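Local coordinates for MGS-MChE2 (Uncultured bacterium, PDB 5JD6), which probably hydrolyses carboxylic esters as an alpha/beta hydrolase of the serine-esterase kind, its natural substrate not being known, at residues T114-L119 and I197-N202; N183-L188 and K215-D220; D36-Y41 and E240-L245; D203-P208 and C229-M234; P21-H26 and L50-P55. One frame throughout, in Å; residues are numbered along the deposited sequence.

Contact 1: T114-L119 and I197-N202; sequences TGSSGL and IIWGKN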
# COMPACT_ATOMS: atom_id res chain seq x y z
N THR A 114 -0.55 -6.48 1.84
CA THR A 114 -1.68 -7.06 2.55
C THR A 114 -3.01 -6.71 1.90
O THR A 114 -3.35 -5.54 1.74
CB THR A 114 -1.68 -6.61 4.04
OG1 THR A 114 -2.94 -6.94 4.64
CG2 THR A 114 -1.39 -5.13 4.17
N GLY A 115 -3.75 -7.75 1.52
CA GLY A 115 -5.02 -7.59 0.83
C GLY A 115 -4.93 -6.64 -0.35
O GLY A 115 -5.71 -5.70 -0.46
N SER A 116 -3.96 -6.87 -1.23
CA SER A 116 -3.71 -5.94 -2.32
C SER A 116 -4.09 -6.53 -3.67
O SER A 116 -4.07 -7.74 -3.87
CB SER A 116 -2.24 -5.51 -2.34
OG SER A 116 -1.45 -6.45 -3.04
N SER A 117 -4.43 -5.65 -4.61
CA SER A 117 -4.73 -6.05 -5.97
C SER A 117 -3.45 -6.14 -6.79
O SER A 117 -2.35 -5.98 -6.25
CB SER A 117 -5.71 -5.08 -6.62
OG SER A 117 -5.26 -3.74 -6.48
N GLY A 118 -3.58 -6.40 -8.08
CA GLY A 118 -2.43 -6.55 -8.95
C GLY A 118 -2.32 -7.95 -9.51
O GLY A 118 -1.37 -8.28 -10.22
N LEU A 119 -3.30 -8.79 -9.18
CA LEU A 119 -3.38 -10.15 -9.69
C LEU A 119 -4.82 -10.55 -9.97
O LEU A 119 -5.33 -10.36 -11.08
CB LEU A 119 -2.74 -11.14 -8.72
CG LEU A 119 -1.21 -11.26 -8.75
CD1 LEU A 119 -0.73 -12.30 -7.75
CD2 LEU A 119 -0.74 -11.60 -10.15
N ILE A 197 4.27 -10.67 3.07
CA ILE A 197 2.87 -10.77 2.69
C ILE A 197 2.03 -11.23 3.88
O ILE A 197 2.11 -12.38 4.30
CB ILE A 197 2.68 -11.75 1.52
CG1 ILE A 197 3.74 -11.51 0.45
CG2 ILE A 197 1.29 -11.60 0.93
CD1 ILE A 197 3.77 -12.57 -0.63
N ILE A 198 1.22 -10.31 4.40
CA ILE A 198 0.32 -10.62 5.51
C ILE A 198 -1.12 -10.60 4.99
O ILE A 198 -1.52 -9.68 4.30
CB ILE A 198 0.48 -9.61 6.66
CG1 ILE A 198 1.93 -9.55 7.12
CG2 ILE A 198 -0.44 -9.98 7.82
CD1 ILE A 198 2.20 -8.53 8.19
N TRP A 199 -1.89 -11.63 5.31
CA TRP A 199 -3.20 -11.78 4.69
C TRP A 199 -4.26 -12.31 5.65
O TRP A 199 -3.97 -13.14 6.51
CB TRP A 199 -3.09 -12.71 3.48
CG TRP A 199 -3.89 -12.28 2.29
CD1 TRP A 199 -5.20 -12.58 2.04
CD2 TRP A 199 -3.44 -11.49 1.19
NE1 TRP A 199 -5.59 -12.02 0.84
CE2 TRP A 199 -4.52 -11.34 0.30
CE3 TRP A 199 -2.22 -10.89 0.87
CZ2 TRP A 199 -4.43 -10.62 -0.88
CZ3 TRP A 199 -2.12 -10.17 -0.31
CH2 TRP A 199 -3.22 -10.04 -1.17
N GLY A 200 -5.49 -11.84 5.48
CA GLY A 200 -6.62 -12.40 6.20
C GLY A 200 -6.93 -13.77 5.63
O GLY A 200 -6.96 -13.94 4.41
N LYS A 201 -7.17 -14.74 6.50
CA LYS A 201 -7.38 -16.12 6.07
C LYS A 201 -8.73 -16.33 5.37
O LYS A 201 -8.94 -17.35 4.72
CB LYS A 201 -7.26 -17.08 7.25
CG LYS A 201 -6.02 -17.96 7.20
CD LYS A 201 -6.22 -19.13 6.26
CE LYS A 201 -5.04 -20.10 6.31
NZ LYS A 201 -4.55 -20.33 7.70
N ASN A 202 -9.63 -15.36 5.51
CA ASN A 202 -10.91 -15.41 4.80
C ASN A 202 -11.22 -14.09 4.12
O ASN A 202 -12.25 -13.46 4.39
CB ASN A 202 -12.04 -15.80 5.76
CG ASN A 202 -12.06 -14.97 7.02
OD1 ASN A 202 -11.43 -15.32 8.02
ND2 ASN A 202 -12.79 -13.86 6.99
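Where the chain leaves strand 108-113 of the alpha/beta hydrolase sheet, Thr114 and Gly115 turn past the C-terminal part of the neighbouring strand 195-200, and the indole of Trp199 lies under that turn. The ring meets mainly backbone. Gly115 CA stands 3.7 Å from the centroid of the six-membered ring of Trp199, 18° off its normal, a CH-pi contact over the face. On that face Gly115 N is set toward the rim, 3.4 Å from Trp199 CZ3. Gly115 has positive phi (49°), a conformation that suits a residue without a side chain. At the far end of the six-membered ring Ser116 N comes to 3.3 Å from Trp199 CH2, approaching obliquely. The pyrrole N-H is spent on another partner: Trp199 NE1 donates to Thr206 O, so the indole is fixed both by that bond and by the turn over its face. Thr206 leads on from Asp203, which with His231 and Ser91 probably makes up the catalytic triad, and this places the tryptophan and the turn beside the probable site. Strand to turn, the polar link is slight. Thr114 OG1 lies anti to its own nitrogen (chi1 167°), and from there it gives Ile198 O a weak hydrogen bond of 3.1 Å; Thr114 CA adds a CA-H...O contact to the same Ile198 O at 3.2 Å.

Contact 2: N183-L188 and K215-D220; sequences NMAKDL and KRLLPD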
# COMPACT_ATOMS: atom_id res chain seq x y z
N ASN A 183 -1.03 -5.98 -15.20
CA ASN A 183 -0.92 -7.17 -14.35
C ASN A 183 0.51 -7.37 -13.87
O ASN A 183 1.47 -7.09 -14.60
CB ASN A 183 -1.39 -8.41 -15.12
CG ASN A 183 -1.75 -9.56 -14.20
OD1 ASN A 183 -2.20 -9.36 -13.08
ND2 ASN A 183 -1.56 -10.79 -14.69
N MET A 184 0.66 -7.84 -12.63
CA MET A 184 1.99 -7.97 -12.03
C MET A 184 2.57 -9.38 -12.18
O MET A 184 3.77 -9.57 -12.00
CB MET A 184 1.93 -7.60 -10.54
CG MET A 184 1.73 -6.12 -10.29
SD MET A 184 3.08 -5.14 -10.97
CE MET A 184 2.25 -3.59 -11.29
N ALA A 185 1.72 -10.34 -12.53
CA ALA A 185 2.10 -11.75 -12.60
C ALA A 185 3.39 -12.01 -13.38
O ALA A 185 4.20 -12.84 -12.98
CB ALA A 185 0.96 -12.56 -13.21
N LYS A 186 3.56 -11.29 -14.48
CA LYS A 186 4.74 -11.46 -15.33
C LYS A 186 5.99 -10.79 -14.76
O LYS A 186 7.11 -11.22 -15.04
CB LYS A 186 4.45 -10.91 -16.73
CG LYS A 186 3.55 -9.69 -16.73
CD LYS A 186 3.84 -8.77 -17.90
CE LYS A 186 5.24 -8.19 -17.79
NZ LYS A 186 5.49 -7.13 -18.80
N ASP A 187 5.79 -9.74 -13.97
CA ASP A 187 6.91 -8.96 -13.45
C ASP A 187 7.44 -9.50 -12.12
O ASP A 187 8.60 -9.30 -11.77
CB ASP A 187 6.50 -7.49 -13.28
CG ASP A 187 5.98 -6.88 -14.56
OD1 ASP A 187 6.81 -6.47 -15.40
OD2 ASP A 187 4.74 -6.81 -14.73
N LEU A 188 6.57 -10.19 -11.39
CA LEU A 188 6.91 -10.74 -10.08
C LEU A 188 8.11 -11.72 -10.01
O LEU A 188 8.90 -11.61 -9.08
CB LEU A 188 5.68 -11.44 -9.48
CG LEU A 188 4.49 -10.56 -9.12
CD1 LEU A 188 3.38 -11.39 -8.50
CD2 LEU A 188 4.90 -9.42 -8.20
N LYS A 215 3.26 -15.29 -3.22
CA LYS A 215 4.33 -16.07 -2.61
C LYS A 215 5.04 -16.95 -3.64
O LYS A 215 6.26 -17.11 -3.59
CB LYS A 215 3.77 -16.93 -1.47
CG LYS A 215 4.73 -17.97 -0.91
CD LYS A 215 5.97 -17.33 -0.32
CE LYS A 215 6.96 -18.39 0.13
NZ LYS A 215 8.24 -17.80 0.61
N ARG A 216 4.27 -17.52 -4.56
CA ARG A 216 4.82 -18.37 -5.61
C ARG A 216 5.80 -17.63 -6.51
O ARG A 216 6.96 -18.03 -6.66
CB ARG A 216 3.71 -18.97 -6.48
CG ARG A 216 2.97 -20.14 -5.86
CD ARG A 216 2.16 -20.90 -6.90
NE ARG A 216 1.19 -20.05 -7.60
CZ ARG A 216 1.30 -19.68 -8.87
NH1 ARG A 216 2.34 -20.07 -9.59
NH2 ARG A 216 0.37 -18.91 -9.42
N LEU A 217 5.33 -16.53 -7.09
CA LEU A 217 6.08 -15.83 -8.13
C LEU A 217 7.25 -15.02 -7.57
O LEU A 217 8.35 -15.08 -8.12
CB LEU A 217 5.14 -14.91 -8.91
CG LEU A 217 3.93 -15.63 -9.52
CD1 LEU A 217 2.96 -14.65 -10.15
CD2 LEU A 217 4.38 -16.67 -10.54
N LEU A 218 7.02 -14.29 -6.49
CA LEU A 218 8.08 -13.49 -5.87
C LEU A 218 9.23 -14.37 -5.38
O LEU A 218 9.01 -15.33 -4.64
CB LEU A 218 7.53 -12.65 -4.72
CG LEU A 218 6.73 -11.40 -5.10
CD1 LEU A 218 6.12 -10.76 -3.87
CD2 LEU A 218 7.62 -10.41 -5.84
N PRO A 219 10.46 -14.03 -5.78
CA PRO A 219 11.66 -14.81 -5.42
C PRO A 219 11.96 -14.76 -3.92
O PRO A 219 12.27 -15.79 -3.33
CB PRO A 219 12.77 -14.14 -6.23
CG PRO A 219 12.29 -12.76 -6.48
CD PRO A 219 10.80 -12.87 -6.63
N ASP A 220 11.88 -13.58 -3.33
CA ASP A 220 12.20 -13.41 -1.91
C ASP A 220 11.01 -12.83 -1.15
O ASP A 220 10.92 -11.62 -0.95
CB ASP A 220 13.43 -12.52 -1.74
CG ASP A 220 13.88 -12.43 -0.29
OD1 ASP A 220 13.54 -13.33 0.50
OD2 ASP A 220 14.59 -11.45 0.04
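Three leucines form a small apolar cluster where helix 208-217 of the alpha/beta hydrolase fold ends against the helical turn 184-188. Leu188 is the shared member, and its two methyls part company: CD1 goes to Leu217 and CD2 to Leu218, both side chains being crossed at a slant. With Leu217 the contact begins at the root, CB of Leu188 to CB of Leu217 at 3.6 Å, and continues outward as the CD1 methyls of Leu188 and Leu217 meet at 3.7 Å. Leu218, the first residue to leave helical geometry, brings its CD2 within 3.7 Å of Leu188 CD2. Leu188 holds CG beside its backbone N (chi1 -66°), which lets the fork straddle the two neighbours. A glycine here would probably leave Leu217 and Leu218 facing a gap and the helix end less firmly seated on the turn. The turn itself is held by Met184 O, which accepts from both Asp187 N and Leu188 N. Leu98 of helix 92-103 also packs on Leu188, tying the cluster to the body of the fold. Beyond the leucines, Leu217 CD1 touches the turn again at Ala185 O, and Pro219 CD rests 3.3 Å from Leu188 O.

Contact 3: D36-Y41 and E240-L245; sequences DGVIDY and EFNQLL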
# COMPACT_ATOMS: atom_id res chain seq x y z
N ASP A 36 -4.40 3.43 11.92
CA ASP A 36 -4.17 3.92 13.29
C ASP A 36 -3.34 2.94 14.11
O ASP A 36 -2.58 3.34 14.99
CB ASP A 36 -5.50 4.18 14.00
CG ASP A 36 -6.27 5.34 13.40
OD1 ASP A 36 -5.67 6.43 13.24
OD2 ASP A 36 -7.47 5.17 13.11
N GLY A 37 -3.48 1.65 13.82
CA GLY A 37 -2.71 0.62 14.48
C GLY A 37 -1.22 0.74 14.18
O GLY A 37 -0.39 0.63 15.07
N VAL A 38 -0.90 0.96 12.91
CA VAL A 38 0.49 1.11 12.49
C VAL A 38 1.07 2.44 12.97
O VAL A 38 2.22 2.50 13.40
CB VAL A 38 0.63 1.01 10.95
CG1 VAL A 38 2.07 1.22 10.52
CG2 VAL A 38 0.12 -0.34 10.46
N ILE A 39 0.25 3.49 12.92
CA ILE A 39 0.68 4.83 13.33
C ILE A 39 0.94 4.91 14.83
O ILE A 39 1.68 5.77 15.29
CB ILE A 39 -0.38 5.90 12.94
CG1 ILE A 39 -0.77 5.76 11.47
CG2 ILE A 39 0.15 7.30 13.19
CD1 ILE A 39 -2.08 6.47 11.14
N ASP A 40 0.34 4.01 15.61
CA ASP A 40 0.53 4.04 17.06
C ASP A 40 1.68 3.14 17.51
O ASP A 40 2.33 3.41 18.52
CB ASP A 40 -0.76 3.65 17.78
CG ASP A 40 -1.75 4.79 17.86
OD1 ASP A 40 -1.32 5.96 17.77
OD2 ASP A 40 -2.96 4.52 18.04
N TYR A 41 1.92 2.07 16.76
CA TYR A 41 2.87 1.05 17.16
C TYR A 41 4.31 1.36 16.75
O TYR A 41 5.19 1.54 17.59
CB TYR A 41 2.45 -0.30 16.59
CG TYR A 41 3.32 -1.47 17.01
CD1 TYR A 41 3.13 -2.09 18.23
CD2 TYR A 41 4.31 -1.95 16.17
CE1 TYR A 41 3.92 -3.16 18.62
CE2 TYR A 41 5.10 -3.02 16.54
CZ TYR A 41 4.90 -3.62 17.77
OH TYR A 41 5.69 -4.69 18.14
N GLU A 240 -2.28 -8.19 15.77
CA GLU A 240 -1.46 -9.27 15.23
C GLU A 240 -0.68 -8.82 14.01
O GLU A 240 0.41 -9.32 13.74
CB GLU A 240 -2.34 -10.47 14.87
CG GLU A 240 -3.25 -10.92 16.00
CD GLU A 240 -4.09 -12.13 15.63
OE1 GLU A 240 -5.28 -12.16 15.99
OE2 GLU A 240 -3.55 -13.05 14.99
N PHE A 241 -1.24 -7.87 13.27
CA PHE A 241 -0.57 -7.32 12.10
C PHE A 241 0.73 -6.65 12.51
O PHE A 241 1.78 -6.91 11.92
CB PHE A 241 -1.47 -6.31 11.38
CG PHE A 241 -0.91 -5.83 10.07
CD1 PHE A 241 -1.19 -6.50 8.89
CD2 PHE A 241 -0.09 -4.71 10.02
CE1 PHE A 241 -0.67 -6.06 7.69
CE2 PHE A 241 0.44 -4.27 8.82
CZ PHE A 241 0.15 -4.95 7.65
N ASN A 242 0.66 -5.80 13.53
CA ASN A 242 1.85 -5.12 14.04
C ASN A 242 2.90 -6.12 14.51
O ASN A 242 4.08 -5.97 14.20
CB ASN A 242 1.47 -4.18 15.19
CG ASN A 242 0.73 -2.95 14.72
OD1 ASN A 242 0.89 -2.51 13.58
ND2 ASN A 242 -0.09 -2.38 15.59
N GLN A 243 2.46 -7.14 15.24
CA GLN A 243 3.38 -8.13 15.79
C GLN A 243 4.02 -8.98 14.69
O GLN A 243 5.22 -9.25 14.74
CB GLN A 243 2.65 -9.03 16.79
CG GLN A 243 3.58 -9.79 17.72
CD GLN A 243 2.85 -10.82 18.57
OE1 GLN A 243 1.82 -11.35 18.16
NE2 GLN A 243 3.38 -11.09 19.75
N LEU A 244 3.22 -9.38 13.71
CA LEU A 244 3.73 -10.16 12.58
C LEU A 244 4.73 -9.34 11.77
O LEU A 244 5.80 -9.84 11.42
CB LEU A 244 2.58 -10.62 11.68
CG LEU A 244 1.71 -11.78 12.17
CD1 LEU A 244 0.59 -12.06 11.19
CD2 LEU A 244 2.56 -13.02 12.39
N LEU A 245 4.37 -8.10 11.48
CA LEU A 245 5.23 -7.21 10.70
C LEU A 245 6.50 -6.85 11.45
O LEU A 245 7.59 -6.81 10.86
CB LEU A 245 4.47 -5.94 10.31
CG LEU A 245 5.25 -4.91 9.50
CD1 LEU A 245 5.85 -5.57 8.26
CD2 LEU A 245 4.37 -3.74 9.11
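Asn242 of helix 238-252 reaches across to helix 36-41 and lies against Tyr41, with its amide nearly parallel to the phenol ring, the planes 8° apart. This is the close-packed part of the contact. Asn242 CB sits over one face of the Tyr41 ring, 3.8 Å from its centroid, in a CH-pi contact, and Asn242 ND2 comes to 3.4 Å from Tyr41 CB. The two side chains run past each other in opposite directions; Tyr41 does so with CG anti to its nitrogen. Asn242 ND2 also donates to Gly37 O at 3.1 Å, the bond bent to 142° and met from above the carbonyl plane. Tyr41 N, the helical donor, comes to Gly37 O from the opposite face, so this oxygen serves two donors. Gly37 faces the amide with no side chain. The axes of 36-41 and 240-245 cross at -53°, 9.9 Å apart, and away from the asparagine the packing is looser: Val38 CG2 is 4.3 Å from Phe241 CE2 and meets it obliquely. Tyr41 is only partly buried, and its OH finds its partner in His246, further along helix 238-252. One buried amide therefore does both jobs, its N-H tying the helices through a backbone carbonyl and its flat body filling the seam beside the phenol, so one side chain supplies both the polar and the apolar contact at this crossing.

Contact 4: D203-P208 and C229-M234; sequences DNVTPP and CGHAAM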
# COMPACT_ATOMS: atom_id res chain seq x y z
N ASP A 203 -10.33 -13.67 3.23
CA ASP A 203 -10.50 -12.45 2.45
C ASP A 203 -11.45 -12.69 1.28
O ASP A 203 -11.29 -13.65 0.54
CB ASP A 203 -9.14 -11.95 1.95
CG ASP A 203 -9.19 -10.52 1.43
OD1 ASP A 203 -10.14 -10.16 0.71
OD2 ASP A 203 -8.25 -9.75 1.74
N ASN A 204 -12.43 -11.81 1.13
CA ASN A 204 -13.42 -11.95 0.07
C ASN A 204 -13.12 -11.11 -1.17
O ASN A 204 -13.37 -11.53 -2.29
CB ASN A 204 -14.82 -11.60 0.60
CG ASN A 204 -15.45 -12.74 1.38
OD1 ASN A 204 -15.51 -13.87 0.90
ND2 ASN A 204 -15.91 -12.45 2.59
N VAL A 205 -12.58 -9.91 -0.95
CA VAL A 205 -12.22 -9.03 -2.06
C VAL A 205 -11.02 -9.59 -2.82
O VAL A 205 -11.09 -9.82 -4.03
CB VAL A 205 -11.90 -7.61 -1.58
CG1 VAL A 205 -11.49 -6.73 -2.75
CG2 VAL A 205 -13.11 -7.01 -0.86
N THR A 206 -9.92 -9.79 -2.10
CA THR A 206 -8.75 -10.44 -2.66
C THR A 206 -8.49 -11.75 -1.93
O THR A 206 -7.75 -11.79 -0.95
CB THR A 206 -7.49 -9.55 -2.57
OG1 THR A 206 -7.27 -9.18 -1.20
CG2 THR A 206 -7.67 -8.30 -3.41
N PRO A 207 -9.12 -12.84 -2.42
CA PRO A 207 -9.08 -14.18 -1.82
C PRO A 207 -7.67 -14.65 -1.48
O PRO A 207 -6.71 -14.20 -2.12
CB PRO A 207 -9.71 -15.06 -2.90
CG PRO A 207 -10.62 -14.15 -3.64
CD PRO A 207 -9.91 -12.82 -3.66
N PRO A 208 -7.54 -15.55 -0.49
CA PRO A 208 -6.23 -16.05 -0.04
C PRO A 208 -5.43 -16.74 -1.14
O PRO A 208 -4.22 -16.90 -0.99
CB PRO A 208 -6.61 -17.06 1.06
CG PRO A 208 -8.04 -17.38 0.83
CD PRO A 208 -8.65 -16.14 0.28
N CYS A 229 -10.21 -12.93 9.51
CA CYS A 229 -9.81 -11.61 9.04
C CYS A 229 -10.11 -11.45 7.56
O CYS A 229 -9.91 -12.38 6.77
CB CYS A 229 -8.32 -11.40 9.31
SG CYS A 229 -7.66 -9.90 8.60
N GLY A 230 -10.60 -10.28 7.18
CA GLY A 230 -11.00 -10.02 5.81
C GLY A 230 -9.98 -9.24 5.01
O GLY A 230 -8.80 -9.59 4.96
N HIS A 231 -10.44 -8.16 4.38
CA HIS A 231 -9.64 -7.43 3.41
C HIS A 231 -8.72 -6.39 4.05
O HIS A 231 -7.76 -5.94 3.42
CB HIS A 231 -10.57 -6.75 2.39
CG HIS A 231 -9.87 -6.31 1.14
ND1 HIS A 231 -9.04 -7.15 0.43
CD2 HIS A 231 -9.89 -5.14 0.47
CE1 HIS A 231 -8.57 -6.50 -0.63
NE2 HIS A 231 -9.07 -5.28 -0.62
N ALA A 232 -9.01 -6.01 5.29
CA ALA A 232 -8.22 -5.00 5.97
C ALA A 232 -7.65 -5.52 7.29
O ALA A 232 -8.16 -5.18 8.36
CB ALA A 232 -9.05 -3.74 6.21
N ALA A 233 -6.60 -6.33 7.20
CA ALA A 233 -5.96 -6.90 8.38
C ALA A 233 -5.48 -5.82 9.33
O ALA A 233 -5.55 -5.96 10.55
CB ALA A 233 -4.81 -7.80 7.97
N MET A 234 -4.98 -4.74 8.75
CA MET A 234 -4.53 -3.55 9.48
C MET A 234 -5.58 -3.01 10.43
O MET A 234 -5.26 -2.51 11.51
CB MET A 234 -4.18 -2.46 8.48
CG MET A 234 -5.10 -2.49 7.28
SD MET A 234 -4.52 -1.48 5.94
CE MET A 234 -3.06 -2.41 5.51
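Asp203 OD2 takes the proton-bearing ND1 of His231 in a hydrogen bond of 3.0 Å, nearly straight at 162°, and Thr206 OG1 adds a weak bond to the same oxygen. The histidine comes in on the syn lone pair of OD2; that oxygen lies in the ring plane, while the carboxylate itself is turned 82° to the imidazole. OD1 is occupied too: Thr206 N donates to Asp203 OD1 at 2.8 Å, from above the carboxylate plane, giving an Asx motif that fixes the acid's rotation, while ND1 makes only a weak bond to it. Asp203 carries CG anti to its nitrogen (chi1 -166°), which swings the carboxylate over to the histidine. The ring is held from another direction by Val205, whose CB lies 3.5 Å above the ring centre of His231, a CH-pi contact over the face. Val205 CG1 spreads toward His231 NE2, at 3.5 Å. At the edge of the ring Thr206 OG1 is 3.0 Å from His231 CE1. Ser91, on the probable nucleophile elbow, touches the imidazole, so Asp203 and His231 are most likely the acid and base of a Ser-His-Asp triad. The acid loop follows strand 195-200 and leads into helix 208-217; the histidine loop follows strand 221-226 and runs into helix 233-236, with Glu236 accepting from the backbone N of both Gly230 and Ala232, while Ser91 ends strand 85-91.

Contact 5: P21-H26 and L50-P55; sequences PIVILH and LIPELP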
# COMPACT_ATOMS: atom_id res chain seq x y z
N PRO A 21 12.13 5.10 7.72
CA PRO A 21 10.87 5.55 7.11
C PRO A 21 10.01 4.41 6.56
O PRO A 21 10.49 3.58 5.78
CB PRO A 21 11.35 6.47 5.98
CG PRO A 21 12.69 5.95 5.62
CD PRO A 21 13.30 5.47 6.91
N ILE A 22 8.75 4.38 6.97
CA ILE A 22 7.77 3.47 6.40
C ILE A 22 6.71 4.28 5.65
O ILE A 22 5.96 5.04 6.26
CB ILE A 22 7.08 2.61 7.47
CG1 ILE A 22 8.10 1.72 8.19
CG2 ILE A 22 5.98 1.76 6.85
CD1 ILE A 22 7.49 0.86 9.27
N VAL A 23 6.68 4.14 4.33
CA VAL A 23 5.70 4.85 3.52
C VAL A 23 4.49 3.97 3.24
O VAL A 23 4.61 2.87 2.70
CB VAL A 23 6.31 5.32 2.18
CG1 VAL A 23 5.27 6.06 1.36
CG2 VAL A 23 7.51 6.22 2.45
N ILE A 24 3.32 4.46 3.63
CA ILE A 24 2.08 3.70 3.56
C ILE A 24 1.18 4.14 2.41
O ILE A 24 0.87 5.33 2.28
CB ILE A 24 1.30 3.81 4.88
CG1 ILE A 24 2.01 3.03 5.99
CG2 ILE A 24 -0.12 3.29 4.70
CD1 ILE A 24 1.29 3.08 7.32
N LEU A 25 0.77 3.19 1.58
CA LEU A 25 -0.14 3.48 0.48
C LEU A 25 -1.50 2.82 0.70
O LEU A 25 -1.63 1.60 0.61
CB LEU A 25 0.45 3.01 -0.85
CG LEU A 25 1.73 3.71 -1.31
CD1 LEU A 25 2.20 3.13 -2.62
CD2 LEU A 25 1.49 5.21 -1.44
N HIS A 26 -2.51 3.63 1.00
CA HIS A 26 -3.86 3.13 1.19
C HIS A 26 -4.59 3.05 -0.15
O HIS A 26 -4.11 3.58 -1.15
CB HIS A 26 -4.63 4.01 2.17
CG HIS A 26 -4.97 5.37 1.62
ND1 HIS A 26 -6.26 5.79 1.41
CD2 HIS A 26 -4.17 6.39 1.24
CE1 HIS A 26 -6.25 7.01 0.93
NE2 HIS A 26 -5.00 7.41 0.81
N LEU A 50 4.97 7.37 7.34
CA LEU A 50 4.52 8.42 6.44
C LEU A 50 3.35 7.93 5.60
O LEU A 50 3.44 6.91 4.93
CB LEU A 50 5.66 8.88 5.53
CG LEU A 50 6.89 9.46 6.22
CD1 LEU A 50 8.16 8.91 5.60
CD2 LEU A 50 6.88 10.98 6.14
N ILE A 51 2.23 8.66 5.65
CA ILE A 51 1.07 8.28 4.86
C ILE A 51 0.67 9.40 3.90
O ILE A 51 -0.10 10.29 4.26
CB ILE A 51 -0.13 7.93 5.76
CG1 ILE A 51 0.30 7.03 6.91
CG2 ILE A 51 -1.23 7.27 4.94
CD1 ILE A 51 -0.83 6.57 7.79
N PRO A 52 1.21 9.36 2.68
CA PRO A 52 0.93 10.37 1.65
C PRO A 52 -0.43 10.17 1.00
O PRO A 52 -0.86 9.04 0.80
CB PRO A 52 2.05 10.16 0.64
CG PRO A 52 2.37 8.71 0.75
CD PRO A 52 2.18 8.36 2.20
N GLU A 53 -1.11 11.27 0.67
CA GLU A 53 -2.37 11.19 -0.04
C GLU A 53 -2.14 11.27 -1.54
O GLU A 53 -1.79 12.32 -2.08
CB GLU A 53 -3.33 12.29 0.42
CG GLU A 53 -3.63 12.19 1.89
CD GLU A 53 -4.07 10.79 2.28
OE1 GLU A 53 -5.01 10.26 1.67
OE2 GLU A 53 -3.42 10.21 3.18
N LEU A 54 -2.34 10.14 -2.21
CA LEU A 54 -2.14 10.06 -3.65
C LEU A 54 -3.24 10.81 -4.38
O LEU A 54 -4.37 10.90 -3.90
CB LEU A 54 -2.11 8.59 -4.09
CG LEU A 54 -1.05 7.73 -3.41
CD1 LEU A 54 -1.03 6.33 -4.00
CD2 LEU A 54 0.33 8.38 -3.51
N PRO A 55 -2.91 11.38 -5.55
CA PRO A 55 -3.88 12.10 -6.38
C PRO A 55 -4.73 11.16 -7.22
O PRO A 55 -4.69 11.23 -8.45
CB PRO A 55 -2.98 12.97 -7.27
CG PRO A 55 -1.74 12.17 -7.42
CD PRO A 55 -1.54 11.46 -6.10
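Ile24 and Ile51 both hold CG1 beside the backbone N (chi1 -71° and -45°), which sends the two side chains the same way, side by side on one face of the sheet. Ile24 CB lies 3.9 Å from Ile51 CG1, and the CD1 methyls run on together at 4.1 Å. An alanine in place of Ile51 is likely to leave Ile24 without this flank and open a gap beneath Ile39 of helix 36-41. The strands are parallel and paired in register: Leu50 N donates to Ile22 O, and Ile24 N to Leu50 O, both at 2.8 Å. On the other face Val23 and Leu50 cross at a slant, and Val23 CG1 packs on Pro52 CD. Beyond strand 47-52, Leu54 CD1 meets Leu25 CD2, at the end of strand 20-25, at 3.8 Å and roughly at right angles. His26 turns its CG between N and C (chi1 70°), bringing His26 NE2 to Glu53 OE1 in a weak, strongly bent bond of 3.0 Å. These strands belong to a beta-alpha-beta crossover, 20-25 and 47-52 joined through helix 36-41, inside the central sheet of the alpha/beta hydrolase fold. Strand 85-91 flanks 20-25 across from strand 47-52. Leu73 of helix 66-80 packs on Val23 and Leu25, while Val38 and Ile39 of helix 36-41 lie on Ile24 and Ile51.

In the fold
From the N terminus, contact 5 comes first, closing the short crossover between strands 20-25 and 47-52. Helix 36-41 lies inside that loop and pairs with 240-245 in contact 3, so contacts 3 and 5 cross; contact 3 spans most of the chain and encloses contacts 1, 2 and 4. Contact 1 joins the end of strand 108-113 to strand 195-200, and crosses contact 2, which ties the turn at 183-188 to the end of helix 208-217. Contact 4 opens after contact 1 closes, touches it, and crosses contact 2. Contacts 1 and 4 meet at the probable active site, contact 5 lies in the central sheet, contact 3 pairs helices, and contact 2 sits away from the site.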